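Local coordinates for lumazine protein (Photobacterium kishitanii, PDB 3A3B) that binds flavin or lumazine chromophores and probably serves as an antenna that shifts the bioluminescence of luciferase to shorter wavelengths, at residues Asn45-Thr50 / Thr70-Leu75; Ile138-Val143 / Ser176-Glu181; Gly10-Ile15 / Gln22-Thr27. All coordinates share one frame; numbering follows the deposited sequence.

Interactions 1 and 3 belong to the first of two lumazine-binding barrels, and interaction 2 to the second. Interaction 1 holds part of the FMN site and lies between the other two. Its centre is about 10 Å from that of interaction 2 and about 11 Å from that of interaction 3. Toward interaction 2 it crosses between the repeats, where Thr71 N and Asn179 OD1 are 2.9 Å apart, a probable hydrogen bond. Toward interaction 3 it makes packing contacts, among them Leu75 CB 3.7 Å from Ile12 CD1. Interactions 2 and 3 do not touch; their nearest atoms are about 10 Å apart. The side chains of Glu181 and Gln22 stay about 7 and 9 Å from the FMN.

Interaction 1 (Asn45-Thr50 / Thr70-Leu75). With FMN (flavin mononucleotide), chain C.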
loop_
_atom_site.group_PDB
_atom_site.type_symbol
_atom_site.label_atom_id
_atom_site.label_comp_id
_atom_site.label_asym_id
_atom_site.label_seq_id
_atom_site.Cartn_x
_atom_site.Cartn_y
_atom_site.Cartn_z
ATOM N N ASN A 45 -2.975 1.112 1.650
ATOM C CA ASN A 45 -1.931 0.650 0.724
ATOM C C ASN A 45 -1.356 1.804 -0.115
ATOM O O ASN A 45 -1.069 1.635 -1.310
ATOM C CB ASN A 45 -2.430 -0.495 -0.170
ATOM C CG ASN A 45 -2.524 -1.828 0.573
ATOM O OD1 ASN A 45 -1.844 -2.061 1.578
ATOM N ND2 ASN A 45 -3.354 -2.713 0.065
ATOM N N GLY A 46 -1.171 2.971 0.536
ATOM C CA GLY A 46 -0.556 4.116 -0.096
ATOM C C GLY A 46 -1.530 4.915 -0.962
ATOM O O GLY A 46 -1.135 5.886 -1.565
ATOM N N CYS A 47 -2.804 4.512 -1.018
ATOM C CA CYS A 47 -3.776 5.196 -1.887
ATOM C C CYS A 47 -4.729 6.109 -1.071
ATOM O O CYS A 47 -5.296 5.654 -0.048
ATOM C CB CYS A 47 -4.560 4.139 -2.710
ATOM S SG CYS A 47 -5.906 4.802 -3.762
ATOM N N SER A 48 -4.897 7.377 -1.486
ATOM C CA SER A 48 -5.881 8.254 -0.832
ATOM C C SER A 48 -7.270 7.740 -1.113
ATOM O O SER A 48 -7.700 7.618 -2.293
ATOM C CB SER A 48 -5.810 9.704 -1.323
ATOM O OG SER A 48 -4.619 10.295 -0.877
ATOM N N LEU A 49 -7.981 7.482 -0.019
ATOM C CA LEU A 49 -9.364 7.067 -0.061
ATOM C C LEU A 49 -10.090 7.747 1.074
ATOM O O LEU A 49 -9.502 8.044 2.136
ATOM C CB LEU A 49 -9.488 5.566 0.175
ATOM C CG LEU A 49 -8.841 4.546 -0.780
ATOM C CD1 LEU A 49 -9.075 3.180 -0.191
ATOM C CD2 LEU A 49 -9.483 4.678 -2.176
ATOM N N THR A 50 -11.391 7.913 0.882
ATOM C CA THR A 50 -12.254 8.629 1.838
ATOM C C THR A 50 -13.130 7.702 2.636
ATOM O O THR A 50 -13.839 6.864 2.064
ATOM C CB THR A 50 -13.157 9.623 1.058
ATOM O OG1 THR A 50 -12.321 10.412 0.201
ATOM C CG2 THR A 50 -13.911 10.528 1.996
ATOM N N THR A 70 -5.266 0.499 -9.176
ATOM C CA THR A 70 -4.788 0.109 -7.842
ATOM C C THR A 70 -5.065 -1.362 -7.703
ATOM O O THR A 70 -5.746 -1.925 -8.533
ATOM C CB THR A 70 -5.432 0.943 -6.679
ATOM O OG1 THR A 70 -6.848 0.758 -6.673
ATOM C CG2 THR A 70 -5.094 2.420 -6.768
ATOM N N THR A 71 -4.510 -1.997 -6.674
ATOM C CA THR A 71 -4.685 -3.422 -6.404
ATOM C C THR A 71 -6.026 -3.791 -5.763
ATOM O O THR A 71 -6.337 -4.983 -5.643
ATOM C CB THR A 71 -3.535 -3.935 -5.500
ATOM O OG1 THR A 71 -3.528 -3.165 -4.280
ATOM C CG2 THR A 71 -2.170 -3.741 -6.205
ATOM N N PHE A 72 -6.820 -2.803 -5.344
ATOM C CA PHE A 72 -8.052 -3.101 -4.590
ATOM C C PHE A 72 -8.952 -4.191 -5.211
ATOM O O PHE A 72 -9.447 -5.049 -4.483
ATOM C CB PHE A 72 -8.838 -1.825 -4.253
ATOM C CG PHE A 72 -8.163 -0.977 -3.220
ATOM C CD1 PHE A 72 -8.117 -1.394 -1.887
ATOM C CD2 PHE A 72 -7.569 0.223 -3.577
ATOM C CE1 PHE A 72 -7.446 -0.619 -0.925
ATOM C CE2 PHE A 72 -6.915 1.009 -2.642
ATOM C CZ PHE A 72 -6.836 0.595 -1.317
ATOM N N ARG A 73 -9.101 -4.169 -6.545
ATOM C CA ARG A 73 -9.938 -5.128 -7.334
ATOM C C ARG A 73 -9.592 -6.559 -7.040
ATOM O O ARG A 73 -10.422 -7.440 -7.179
ATOM C CB ARG A 73 -9.646 -5.025 -8.840
ATOM C CG ARG A 73 -10.303 -3.983 -9.687
ATOM C CD ARG A 73 -9.578 -4.025 -11.094
ATOM N NE ARG A 73 -8.134 -4.207 -10.874
ATOM C CZ ARG A 73 -7.147 -3.992 -11.759
ATOM N NH1 ARG A 73 -7.401 -3.567 -13.000
ATOM N NH2 ARG A 73 -5.877 -4.197 -11.387
ATOM N N GLU A 74 -8.340 -6.807 -6.697
ATOM C CA GLU A 74 -7.843 -8.172 -6.607
ATOM C C GLU A 74 -7.675 -8.687 -5.173
ATOM O O GLU A 74 -7.441 -9.886 -4.942
ATOM C CB GLU A 74 -6.554 -8.272 -7.395
ATOM C CG GLU A 74 -6.767 -8.264 -8.935
ATOM C CD GLU A 74 -5.557 -8.819 -9.664
ATOM O OE1 GLU A 74 -4.420 -8.414 -9.310
ATOM O OE2 GLU A 74 -5.735 -9.664 -10.570
ATOM N N LEU A 75 -7.860 -7.785 -4.219
ATOM C CA LEU A 75 -7.800 -8.101 -2.785
ATOM C C LEU A 75 -8.985 -8.971 -2.313
ATOM O O LEU A 75 -10.053 -8.984 -2.926
ATOM C CB LEU A 75 -7.667 -6.798 -1.971
ATOM C CG LEU A 75 -6.417 -5.926 -2.284
ATOM C CD1 LEU A 75 -6.239 -4.749 -1.290
ATOM C CD2 LEU A 75 -5.138 -6.771 -2.313
HETATM N N1 FMN C . -10.516 7.100 -5.048
HETATM C C2 FMN C . -11.447 6.165 -4.777
HETATM O O2 FMN C . -11.598 5.234 -5.539
HETATM N N3 FMN C . -12.221 6.292 -3.646
HETATM C C4 FMN C . -12.028 7.328 -2.773
HETATM O O4 FMN C . -12.559 7.234 -1.656
HETATM C C4A FMN C . -11.073 8.289 -3.064
HETATM N N5 FMN C . -10.851 9.388 -2.264
HETATM C C5A FMN C . -9.855 10.293 -2.612
HETATM C C6 FMN C . -9.648 11.400 -1.809
HETATM C C7 FMN C . -8.691 12.369 -2.089
HETATM C C7M FMN C . -8.761 13.700 -1.363
HETATM C C8 FMN C . -7.930 12.226 -3.243
HETATM C C8M FMN C . -6.963 13.326 -3.613
HETATM C C9 FMN C . -8.129 11.116 -4.090
HETATM C C9A FMN C . -9.099 10.137 -3.765
HETATM N N10 FMN C . -9.348 9.064 -4.577
HETATM C C10 FMN C . -10.309 8.154 -4.224
HETATM C "C1'" FMN C . -8.581 8.812 -5.859
HETATM C "C2'" FMN C . -7.410 7.818 -5.670
HETATM O "O2'" FMN C . -6.487 8.306 -4.721
HETATM C "C3'" FMN C . -6.709 7.714 -7.025
HETATM O "O3'" FMN C . -7.689 7.261 -7.936
HETATM C "C4'" FMN C . -5.482 6.777 -7.076
HETATM O "O4'" FMN C . -4.541 7.074 -6.097
HETATM C "C5'" FMN C . -4.557 7.293 -8.162
HETATM O "O5'" FMN C . -4.884 6.690 -9.331
HETATM P P FMN C . -5.438 7.553 -10.611
HETATM O O1P FMN C . -5.248 6.474 -11.650
HETATM O O2P FMN C . -4.696 8.851 -10.911
HETATM O O3P FMN C . -6.905 7.863 -10.362
HETATM O O HOH W 1 -4.773 -1.654 -2.537
#
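Leu49 and Phe72 meet in the tight part of the contact. Leu49 CD1 lies 3.6 Å from Phe72 CZ, and the two side chains come from opposite directions. Cys47 reaches the same ring at its edge, with CB 3.9 Å from Phe72 CE2. Its sulfur also sits at the ring edge, 82° off the normal, in a sulfur-aromatic contact. Cys47 SG is anti to the backbone N (chi1 176°) and lies 3.9 Å from Thr70 CG2. Val44 and Ile63 also touch Phe72, so the ring packs on three neighbouring strands of the six-stranded antiparallel barrel of the first lumazine-binding repeat.

Strand 47-55 binds FMN next to this packing, and Asp62 O, Asp64 N, Ala66 N, Thr69 OG1 and Ile102 N hold it as well. Ser48 O accepts a hydrogen bond from FMN O2' at 2.8 Å. Thr50 N gives a nearly straight one to FMN O4, 2.9 Å long (167°). Leu49 serves both partners: while CD1 meets Phe72, Leu49 CD2 lies 3.5 Å from FMN N3.

The other end is looser and bridged by water. Asn45 ND2 has an apolar neighbour in Leu75 CD1, but it reaches Thr71 through a water. Asn45 ND2 donates to that water at 3.1 Å, and Thr71 OG1 is hydrogen-bonded to it at 2.6 Å. The water sits over the centre of one face of the Phe72 ring. Asn45 OD1 turns to another partner, the backbone N of Asn82.

Interaction 2 (Ile138-Val143 / Ser176-Glu181)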
loop_
_atom_site.group_PDB
_atom_site.type_symbol
_atom_site.label_atom_id
_atom_site.label_comp_id
_atom_site.label_asym_id
_atom_site.label_seq_id
_atom_site.Cartn_x
_atom_site.Cartn_y
_atom_site.Cartn_z
ATOM N N ILE A 138 10.835 5.510 -3.055
ATOM C CA ILE A 138 9.641 5.055 -3.753
ATOM C C ILE A 138 8.626 4.559 -2.720
ATOM O O ILE A 138 9.015 4.006 -1.677
ATOM C CB ILE A 138 9.970 3.956 -4.839
ATOM C CG1 ILE A 138 8.796 3.761 -5.785
ATOM C CG2 ILE A 138 10.308 2.612 -4.209
ATOM C CD1 ILE A 138 9.203 3.120 -7.091
ATOM N N GLY A 139 7.345 4.820 -2.964
ATOM C CA GLY A 139 6.307 4.269 -2.085
ATOM C C GLY A 139 5.808 2.945 -2.641
ATOM O O GLY A 139 5.369 2.882 -3.799
ATOM N N ILE A 140 5.856 1.890 -1.832
ATOM C CA ILE A 140 5.253 0.587 -2.198
ATOM C C ILE A 140 4.148 0.290 -1.174
ATOM O O ILE A 140 4.412 0.174 0.007
ATOM C CB ILE A 140 6.300 -0.566 -2.227
ATOM C CG1 ILE A 140 7.452 -0.261 -3.187
ATOM C CG2 ILE A 140 5.638 -1.967 -2.463
ATOM C CD1 ILE A 140 7.061 -0.164 -4.724
ATOM N N ASN A 141 2.904 0.183 -1.628
ATOM C CA ASN A 141 1.764 0.086 -0.709
ATOM C C ASN A 141 1.854 1.033 0.483
ATOM O O ASN A 141 1.495 0.654 1.615
ATOM C CB ASN A 141 1.623 -1.352 -0.201
ATOM C CG ASN A 141 1.079 -2.296 -1.252
ATOM O OD1 ASN A 141 0.375 -1.873 -2.155
ATOM N ND2 ASN A 141 1.335 -3.591 -1.083
ATOM N N GLY A 142 2.352 2.251 0.239
ATOM C CA GLY A 142 2.360 3.290 1.249
ATOM C C GLY A 142 3.559 3.268 2.184
ATOM O O GLY A 142 3.647 4.096 3.100
ATOM N N VAL A 143 4.496 2.352 1.936
ATOM C CA VAL A 143 5.805 2.377 2.623
ATOM C C VAL A 143 6.823 3.075 1.753
ATOM O O VAL A 143 7.142 2.597 0.653
ATOM C CB VAL A 143 6.349 0.953 2.892
ATOM C CG1 VAL A 143 7.626 1.042 3.676
ATOM C CG2 VAL A 143 5.324 0.128 3.624
ATOM N N SER A 176 2.326 -11.198 -6.163
ATOM C CA SER A 176 1.616 -10.152 -5.448
ATOM C C SER A 176 1.700 -8.833 -6.236
ATOM O O SER A 176 2.779 -8.404 -6.652
ATOM C CB SER A 176 2.230 -9.940 -4.045
ATOM O OG SER A 176 1.902 -11.008 -3.153
ATOM N N ASP A 177 0.561 -8.214 -6.459
ATOM C CA ASP A 177 0.566 -6.896 -7.058
ATOM C C ASP A 177 0.618 -5.887 -5.905
ATOM O O ASP A 177 0.139 -6.175 -4.821
ATOM C CB ASP A 177 -0.675 -6.693 -7.903
ATOM C CG ASP A 177 -0.597 -7.417 -9.261
ATOM O OD1 ASP A 177 0.498 -7.847 -9.698
ATOM O OD2 ASP A 177 -1.661 -7.520 -9.885
ATOM N N VAL A 178 1.210 -4.728 -6.158
ATOM C CA VAL A 178 1.394 -3.674 -5.175
ATOM C C VAL A 178 1.093 -2.334 -5.832
ATOM O O VAL A 178 1.253 -2.186 -7.045
ATOM C CB VAL A 178 2.852 -3.641 -4.586
ATOM C CG1 VAL A 178 3.173 -4.948 -3.879
ATOM C CG2 VAL A 178 3.945 -3.368 -5.646
ATOM N N ASN A 179 0.630 -1.366 -5.044
ATOM C CA ASN A 179 0.505 -0.002 -5.519
ATOM C C ASN A 179 1.844 0.699 -5.421
ATOM O O ASN A 179 2.465 0.710 -4.356
ATOM C CB ASN A 179 -0.500 0.729 -4.615
ATOM C CG ASN A 179 -1.845 0.111 -4.667
ATOM O OD1 ASN A 179 -2.244 -0.398 -5.728
ATOM N ND2 ASN A 179 -2.578 0.123 -3.530
ATOM N N VAL A 180 2.284 1.334 -6.491
ATOM C CA VAL A 180 3.538 2.110 -6.446
ATOM C C VAL A 180 3.278 3.612 -6.603
ATOM O O VAL A 180 2.434 4.026 -7.407
ATOM C CB VAL A 180 4.638 1.565 -7.426
ATOM C CG1 VAL A 180 4.062 1.027 -8.696
ATOM C CG2 VAL A 180 5.736 2.625 -7.698
ATOM N N GLU A 181 3.971 4.421 -5.798
ATOM C CA GLU A 181 3.983 5.851 -6.003
ATOM C C GLU A 181 5.414 6.284 -6.197
ATOM O O GLU A 181 6.229 6.165 -5.273
ATOM C CB GLU A 181 3.346 6.644 -4.837
ATOM C CG GLU A 181 3.297 8.192 -5.102
ATOM C CD GLU A 181 2.649 9.015 -3.965
ATOM O OE1 GLU A 181 1.942 8.463 -3.074
ATOM O OE2 GLU A 181 2.813 10.240 -3.992
HETATM O O HOH W 2 0.131 -5.734 -2.086
#
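Asn141 and Asn179 exchange two hydrogen bonds just past the end of strand 137-140. Asn141 N donates to Asn179 O at 2.8 Å, in the carbonyl plane. In return Asn179 N donates to the side-chain OD1 of Asn141 at 2.9 Å. This donor stands 40° out of the amide plane, so it is not on a lone pair. With Asn141 CG beside the backbone N (chi1 -73°), OD1 reaches back to Asn179 N and acts where a backbone oxygen would in a continued strand pair.

Further along, Gly139 and Glu181 form an antiparallel hydrogen-bonded pair. Gly139 N reaches Glu181 O at 2.9 Å, and Glu181 N reaches Gly139 O at the same length. The strands are 137-140 and 177-182 of the second barrel. A type I' turn from Ile140 to Val143, with Asn141 and Gly142 at its corners, carries the chain on into strand 143-151.

A water extends the link beyond OD1. It accepts from Asn141 ND2 at 2.7 Å and donates to Asp177 O at 2.8 Å. Val178 packs across the amide, with Val178 CG1 3.6 Å from Asn141 ND2.

Apolar groups fill the face of Ile140 and Val180. Ile140 CG2 meets Val178 CG2, and Ile140 CD1 reaches Val180 CB. Ile138 crosses Val180 obliquely, its CD1 3.6 Å from Val180 CG2. Ile122 and Ala106 add to this side.

The polar ends of Asn179 and Glu181 have partners elsewhere. The Asn179 amide bonds Thr71 N and Asn45 O of the first repeat, and the Glu181 carboxylate bonds Thr99 N and Gly100 N. The chemistry implies that this strand pair also joins the two repeats, through the buried amide of Asn179, whose two ends are both hydrogen-bonded.

Interaction 3 (Gly10-Ile15 / Gln22-Thr27); sequences GIIKKI and QRHGIT
A classic beta bulge sits in the hairpin of strands 8-17 and 22-27, where Lys13 and Lys14 both face Gly25. The hairpin forms one side of the first lumazine-binding barrel. Gly25 O accepts from both lysine backbones, from Lys13 N at 2.8 Å and from Lys14 N at 3.1 Å. Gly25 N answers to Lys14 O at 2.8 Å. The extra residue shifts the register by one. Lys13 takes it up with a psi of -43°, unlike the extended residues around it.

Before the bulge, Ile11 and Thr27 make a regular hydrogen-bonded pair. Ile11 N donates to Thr27 O at 3.0 Å, and Thr27 N donates back to Ile11 O at 2.9 Å.

Ile12, Ile15, His24 and Ile26 share one face of the sheet. Ile15 and His24 lie side by side and point the same way. Ile15 CG1 stands over the centre of one face of the imidazole, and Ile15 CD1 comes 3.6 Å from His24 NE2. The branch methyl CG2 makes an off-centre CH-pi contact with the ring. Ile12 meets the ring differently, at its edge, with Ile12 CD1 3.9 Å from His24 CD2. Val81 and Ile63, from neighbouring strands, cover more of this face.

Arg23 makes a salt bridge with Asp62, a residue of the FMN site. At the other end of strand 22-27, the Lys13 side chain crosses that of Thr27, with Lys13 CB near Thr27 OG1. A water is hydrogen-bonded to Thr27 OG1 at 2.7 Å and weakly to Lys13 NZ.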
loop_
_atom_site.group_PDB
_atom_site.type_symbol
_atom_site.label_atom_id
_atom_site.label_comp_id
_atom_site.label_asym_id
_atom_site.label_seq_id
_atom_site.Cartn_x
_atom_site.Cartn_y
_atom_site.Cartn_z
ATOM N N GLY A 10 -4.621 -2.855 8.680
ATOM C CA GLY A 10 -6.034 -3.206 8.759
ATOM C C GLY A 10 -6.266 -4.596 8.175
ATOM O O GLY A 10 -5.414 -5.107 7.442
ATOM N N ILE A 11 -7.417 -5.207 8.445
ATOM C CA ILE A 11 -7.740 -6.541 7.861
ATOM C C ILE A 11 -9.058 -6.398 7.102
ATOM O O ILE A 11 -10.066 -5.999 7.704
ATOM C CB ILE A 11 -7.875 -7.642 8.941
ATOM C CG1 ILE A 11 -6.599 -7.768 9.765
ATOM C CG2 ILE A 11 -8.264 -9.001 8.334
ATOM C CD1 ILE A 11 -5.505 -8.531 9.013
ATOM N N ILE A 12 -9.050 -6.667 5.797
ATOM C CA ILE A 12 -10.272 -6.551 5.010
ATOM C C ILE A 12 -11.285 -7.545 5.619
ATOM O O ILE A 12 -10.981 -8.729 5.770
ATOM C CB ILE A 12 -10.056 -6.864 3.534
ATOM C CG1 ILE A 12 -8.897 -6.030 2.966
ATOM C CG2 ILE A 12 -11.399 -6.708 2.748
ATOM C CD1 ILE A 12 -8.786 -5.972 1.418
ATOM N N LYS A 13 -12.437 -7.011 6.031
ATOM C CA LYS A 13 -13.516 -7.743 6.674
ATOM C C LYS A 13 -14.616 -8.031 5.652
ATOM O O LYS A 13 -15.146 -9.143 5.614
ATOM C CB LYS A 13 -14.072 -6.901 7.842
ATOM C CG LYS A 13 -15.246 -7.452 8.644
ATOM C CD LYS A 13 -14.979 -8.747 9.366
ATOM C CE LYS A 13 -16.165 -9.130 10.305
ATOM N NZ LYS A 13 -16.094 -8.423 11.649
ATOM N N LYS A 14 -14.946 -7.046 4.817
ATOM C CA LYS A 14 -16.008 -7.207 3.831
ATOM C C LYS A 14 -15.646 -6.564 2.491
ATOM O O LYS A 14 -15.016 -5.519 2.468
ATOM C CB LYS A 14 -17.337 -6.626 4.363
ATOM C CG LYS A 14 -18.590 -7.105 3.564
ATOM C CD LYS A 14 -19.930 -6.626 4.166
ATOM C CE LYS A 14 -21.086 -7.131 3.307
ATOM N NZ LYS A 14 -22.263 -6.234 3.436
ATOM N N ILE A 15 -16.024 -7.219 1.387
ATOM C CA ILE A 15 -15.958 -6.637 0.051
ATOM C C ILE A 15 -17.311 -6.811 -0.648
ATOM O O ILE A 15 -17.839 -7.931 -0.721
ATOM C CB ILE A 15 -14.856 -7.268 -0.841
ATOM C CG1 ILE A 15 -13.502 -7.238 -0.099
ATOM C CG2 ILE A 15 -14.811 -6.539 -2.211
ATOM C CD1 ILE A 15 -12.280 -7.493 -0.932
ATOM N N GLN A 22 -16.354 -0.953 -5.711
ATOM C CA GLN A 22 -16.336 -1.939 -4.651
ATOM C C GLN A 22 -16.261 -1.207 -3.341
ATOM O O GLN A 22 -15.520 -0.248 -3.230
ATOM C CB GLN A 22 -15.110 -2.859 -4.745
ATOM C CG GLN A 22 -15.064 -3.765 -5.985
ATOM C CD GLN A 22 -13.821 -4.638 -6.013
ATOM O OE1 GLN A 22 -12.998 -4.595 -5.103
ATOM N NE2 GLN A 22 -13.659 -5.411 -7.084
ATOM N N ARG A 23 -17.029 -1.670 -2.368
ATOM C CA ARG A 23 -16.948 -1.149 -1.009
ATOM C C ARG A 23 -16.162 -2.136 -0.147
ATOM O O ARG A 23 -16.558 -3.303 0.013
ATOM C CB ARG A 23 -18.332 -0.926 -0.422
ATOM C CG ARG A 23 -18.280 -0.370 0.985
ATOM C CD ARG A 23 -19.559 0.263 1.460
ATOM N NE ARG A 23 -19.832 1.554 0.855
ATOM C CZ ARG A 23 -20.739 2.410 1.316
ATOM N NH1 ARG A 23 -21.446 2.096 2.400
ATOM N NH2 ARG A 23 -20.944 3.560 0.691
ATOM N N HIS A 24 -15.045 -1.660 0.403
ATOM C CA HIS A 24 -14.228 -2.476 1.334
ATOM C C HIS A 24 -14.473 -2.001 2.756
ATOM O O HIS A 24 -14.310 -0.807 3.029
ATOM C CB HIS A 24 -12.743 -2.321 0.973
ATOM C CG HIS A 24 -12.350 -3.018 -0.302
ATOM N ND1 HIS A 24 -13.104 -2.947 -1.457
ATOM C CD2 HIS A 24 -11.273 -3.775 -0.606
ATOM C CE1 HIS A 24 -12.504 -3.629 -2.419
ATOM N NE2 HIS A 24 -11.405 -4.157 -1.920
ATOM N N GLY A 25 -14.844 -2.926 3.633
ATOM C CA GLY A 25 -14.975 -2.712 5.071
ATOM C C GLY A 25 -13.692 -3.247 5.665
ATOM O O GLY A 25 -13.340 -4.416 5.452
ATOM N N ILE A 26 -12.960 -2.400 6.356
ATOM C CA ILE A 26 -11.633 -2.816 6.858
ATOM C C ILE A 26 -11.587 -2.689 8.367
ATOM O O ILE A 26 -11.851 -1.609 8.896
ATOM C CB ILE A 26 -10.488 -1.957 6.198
ATOM C CG1 ILE A 26 -10.533 -2.112 4.678
ATOM C CG2 ILE A 26 -9.088 -2.356 6.792
ATOM C CD1 ILE A 26 -9.523 -1.302 3.920
ATOM N N THR A 27 -11.243 -3.776 9.051
ATOM C CA THR A 27 -11.041 -3.773 10.511
ATOM C C THR A 27 -9.746 -3.013 10.881
ATOM O O THR A 27 -8.653 -3.387 10.420
ATOM C CB THR A 27 -10.905 -5.226 11.090
ATOM O OG1 THR A 27 -12.111 -5.940 10.850
ATOM C CG2 THR A 27 -10.587 -5.207 12.616
HETATM O O HOH W 3 -13.800 -6.142 12.890
#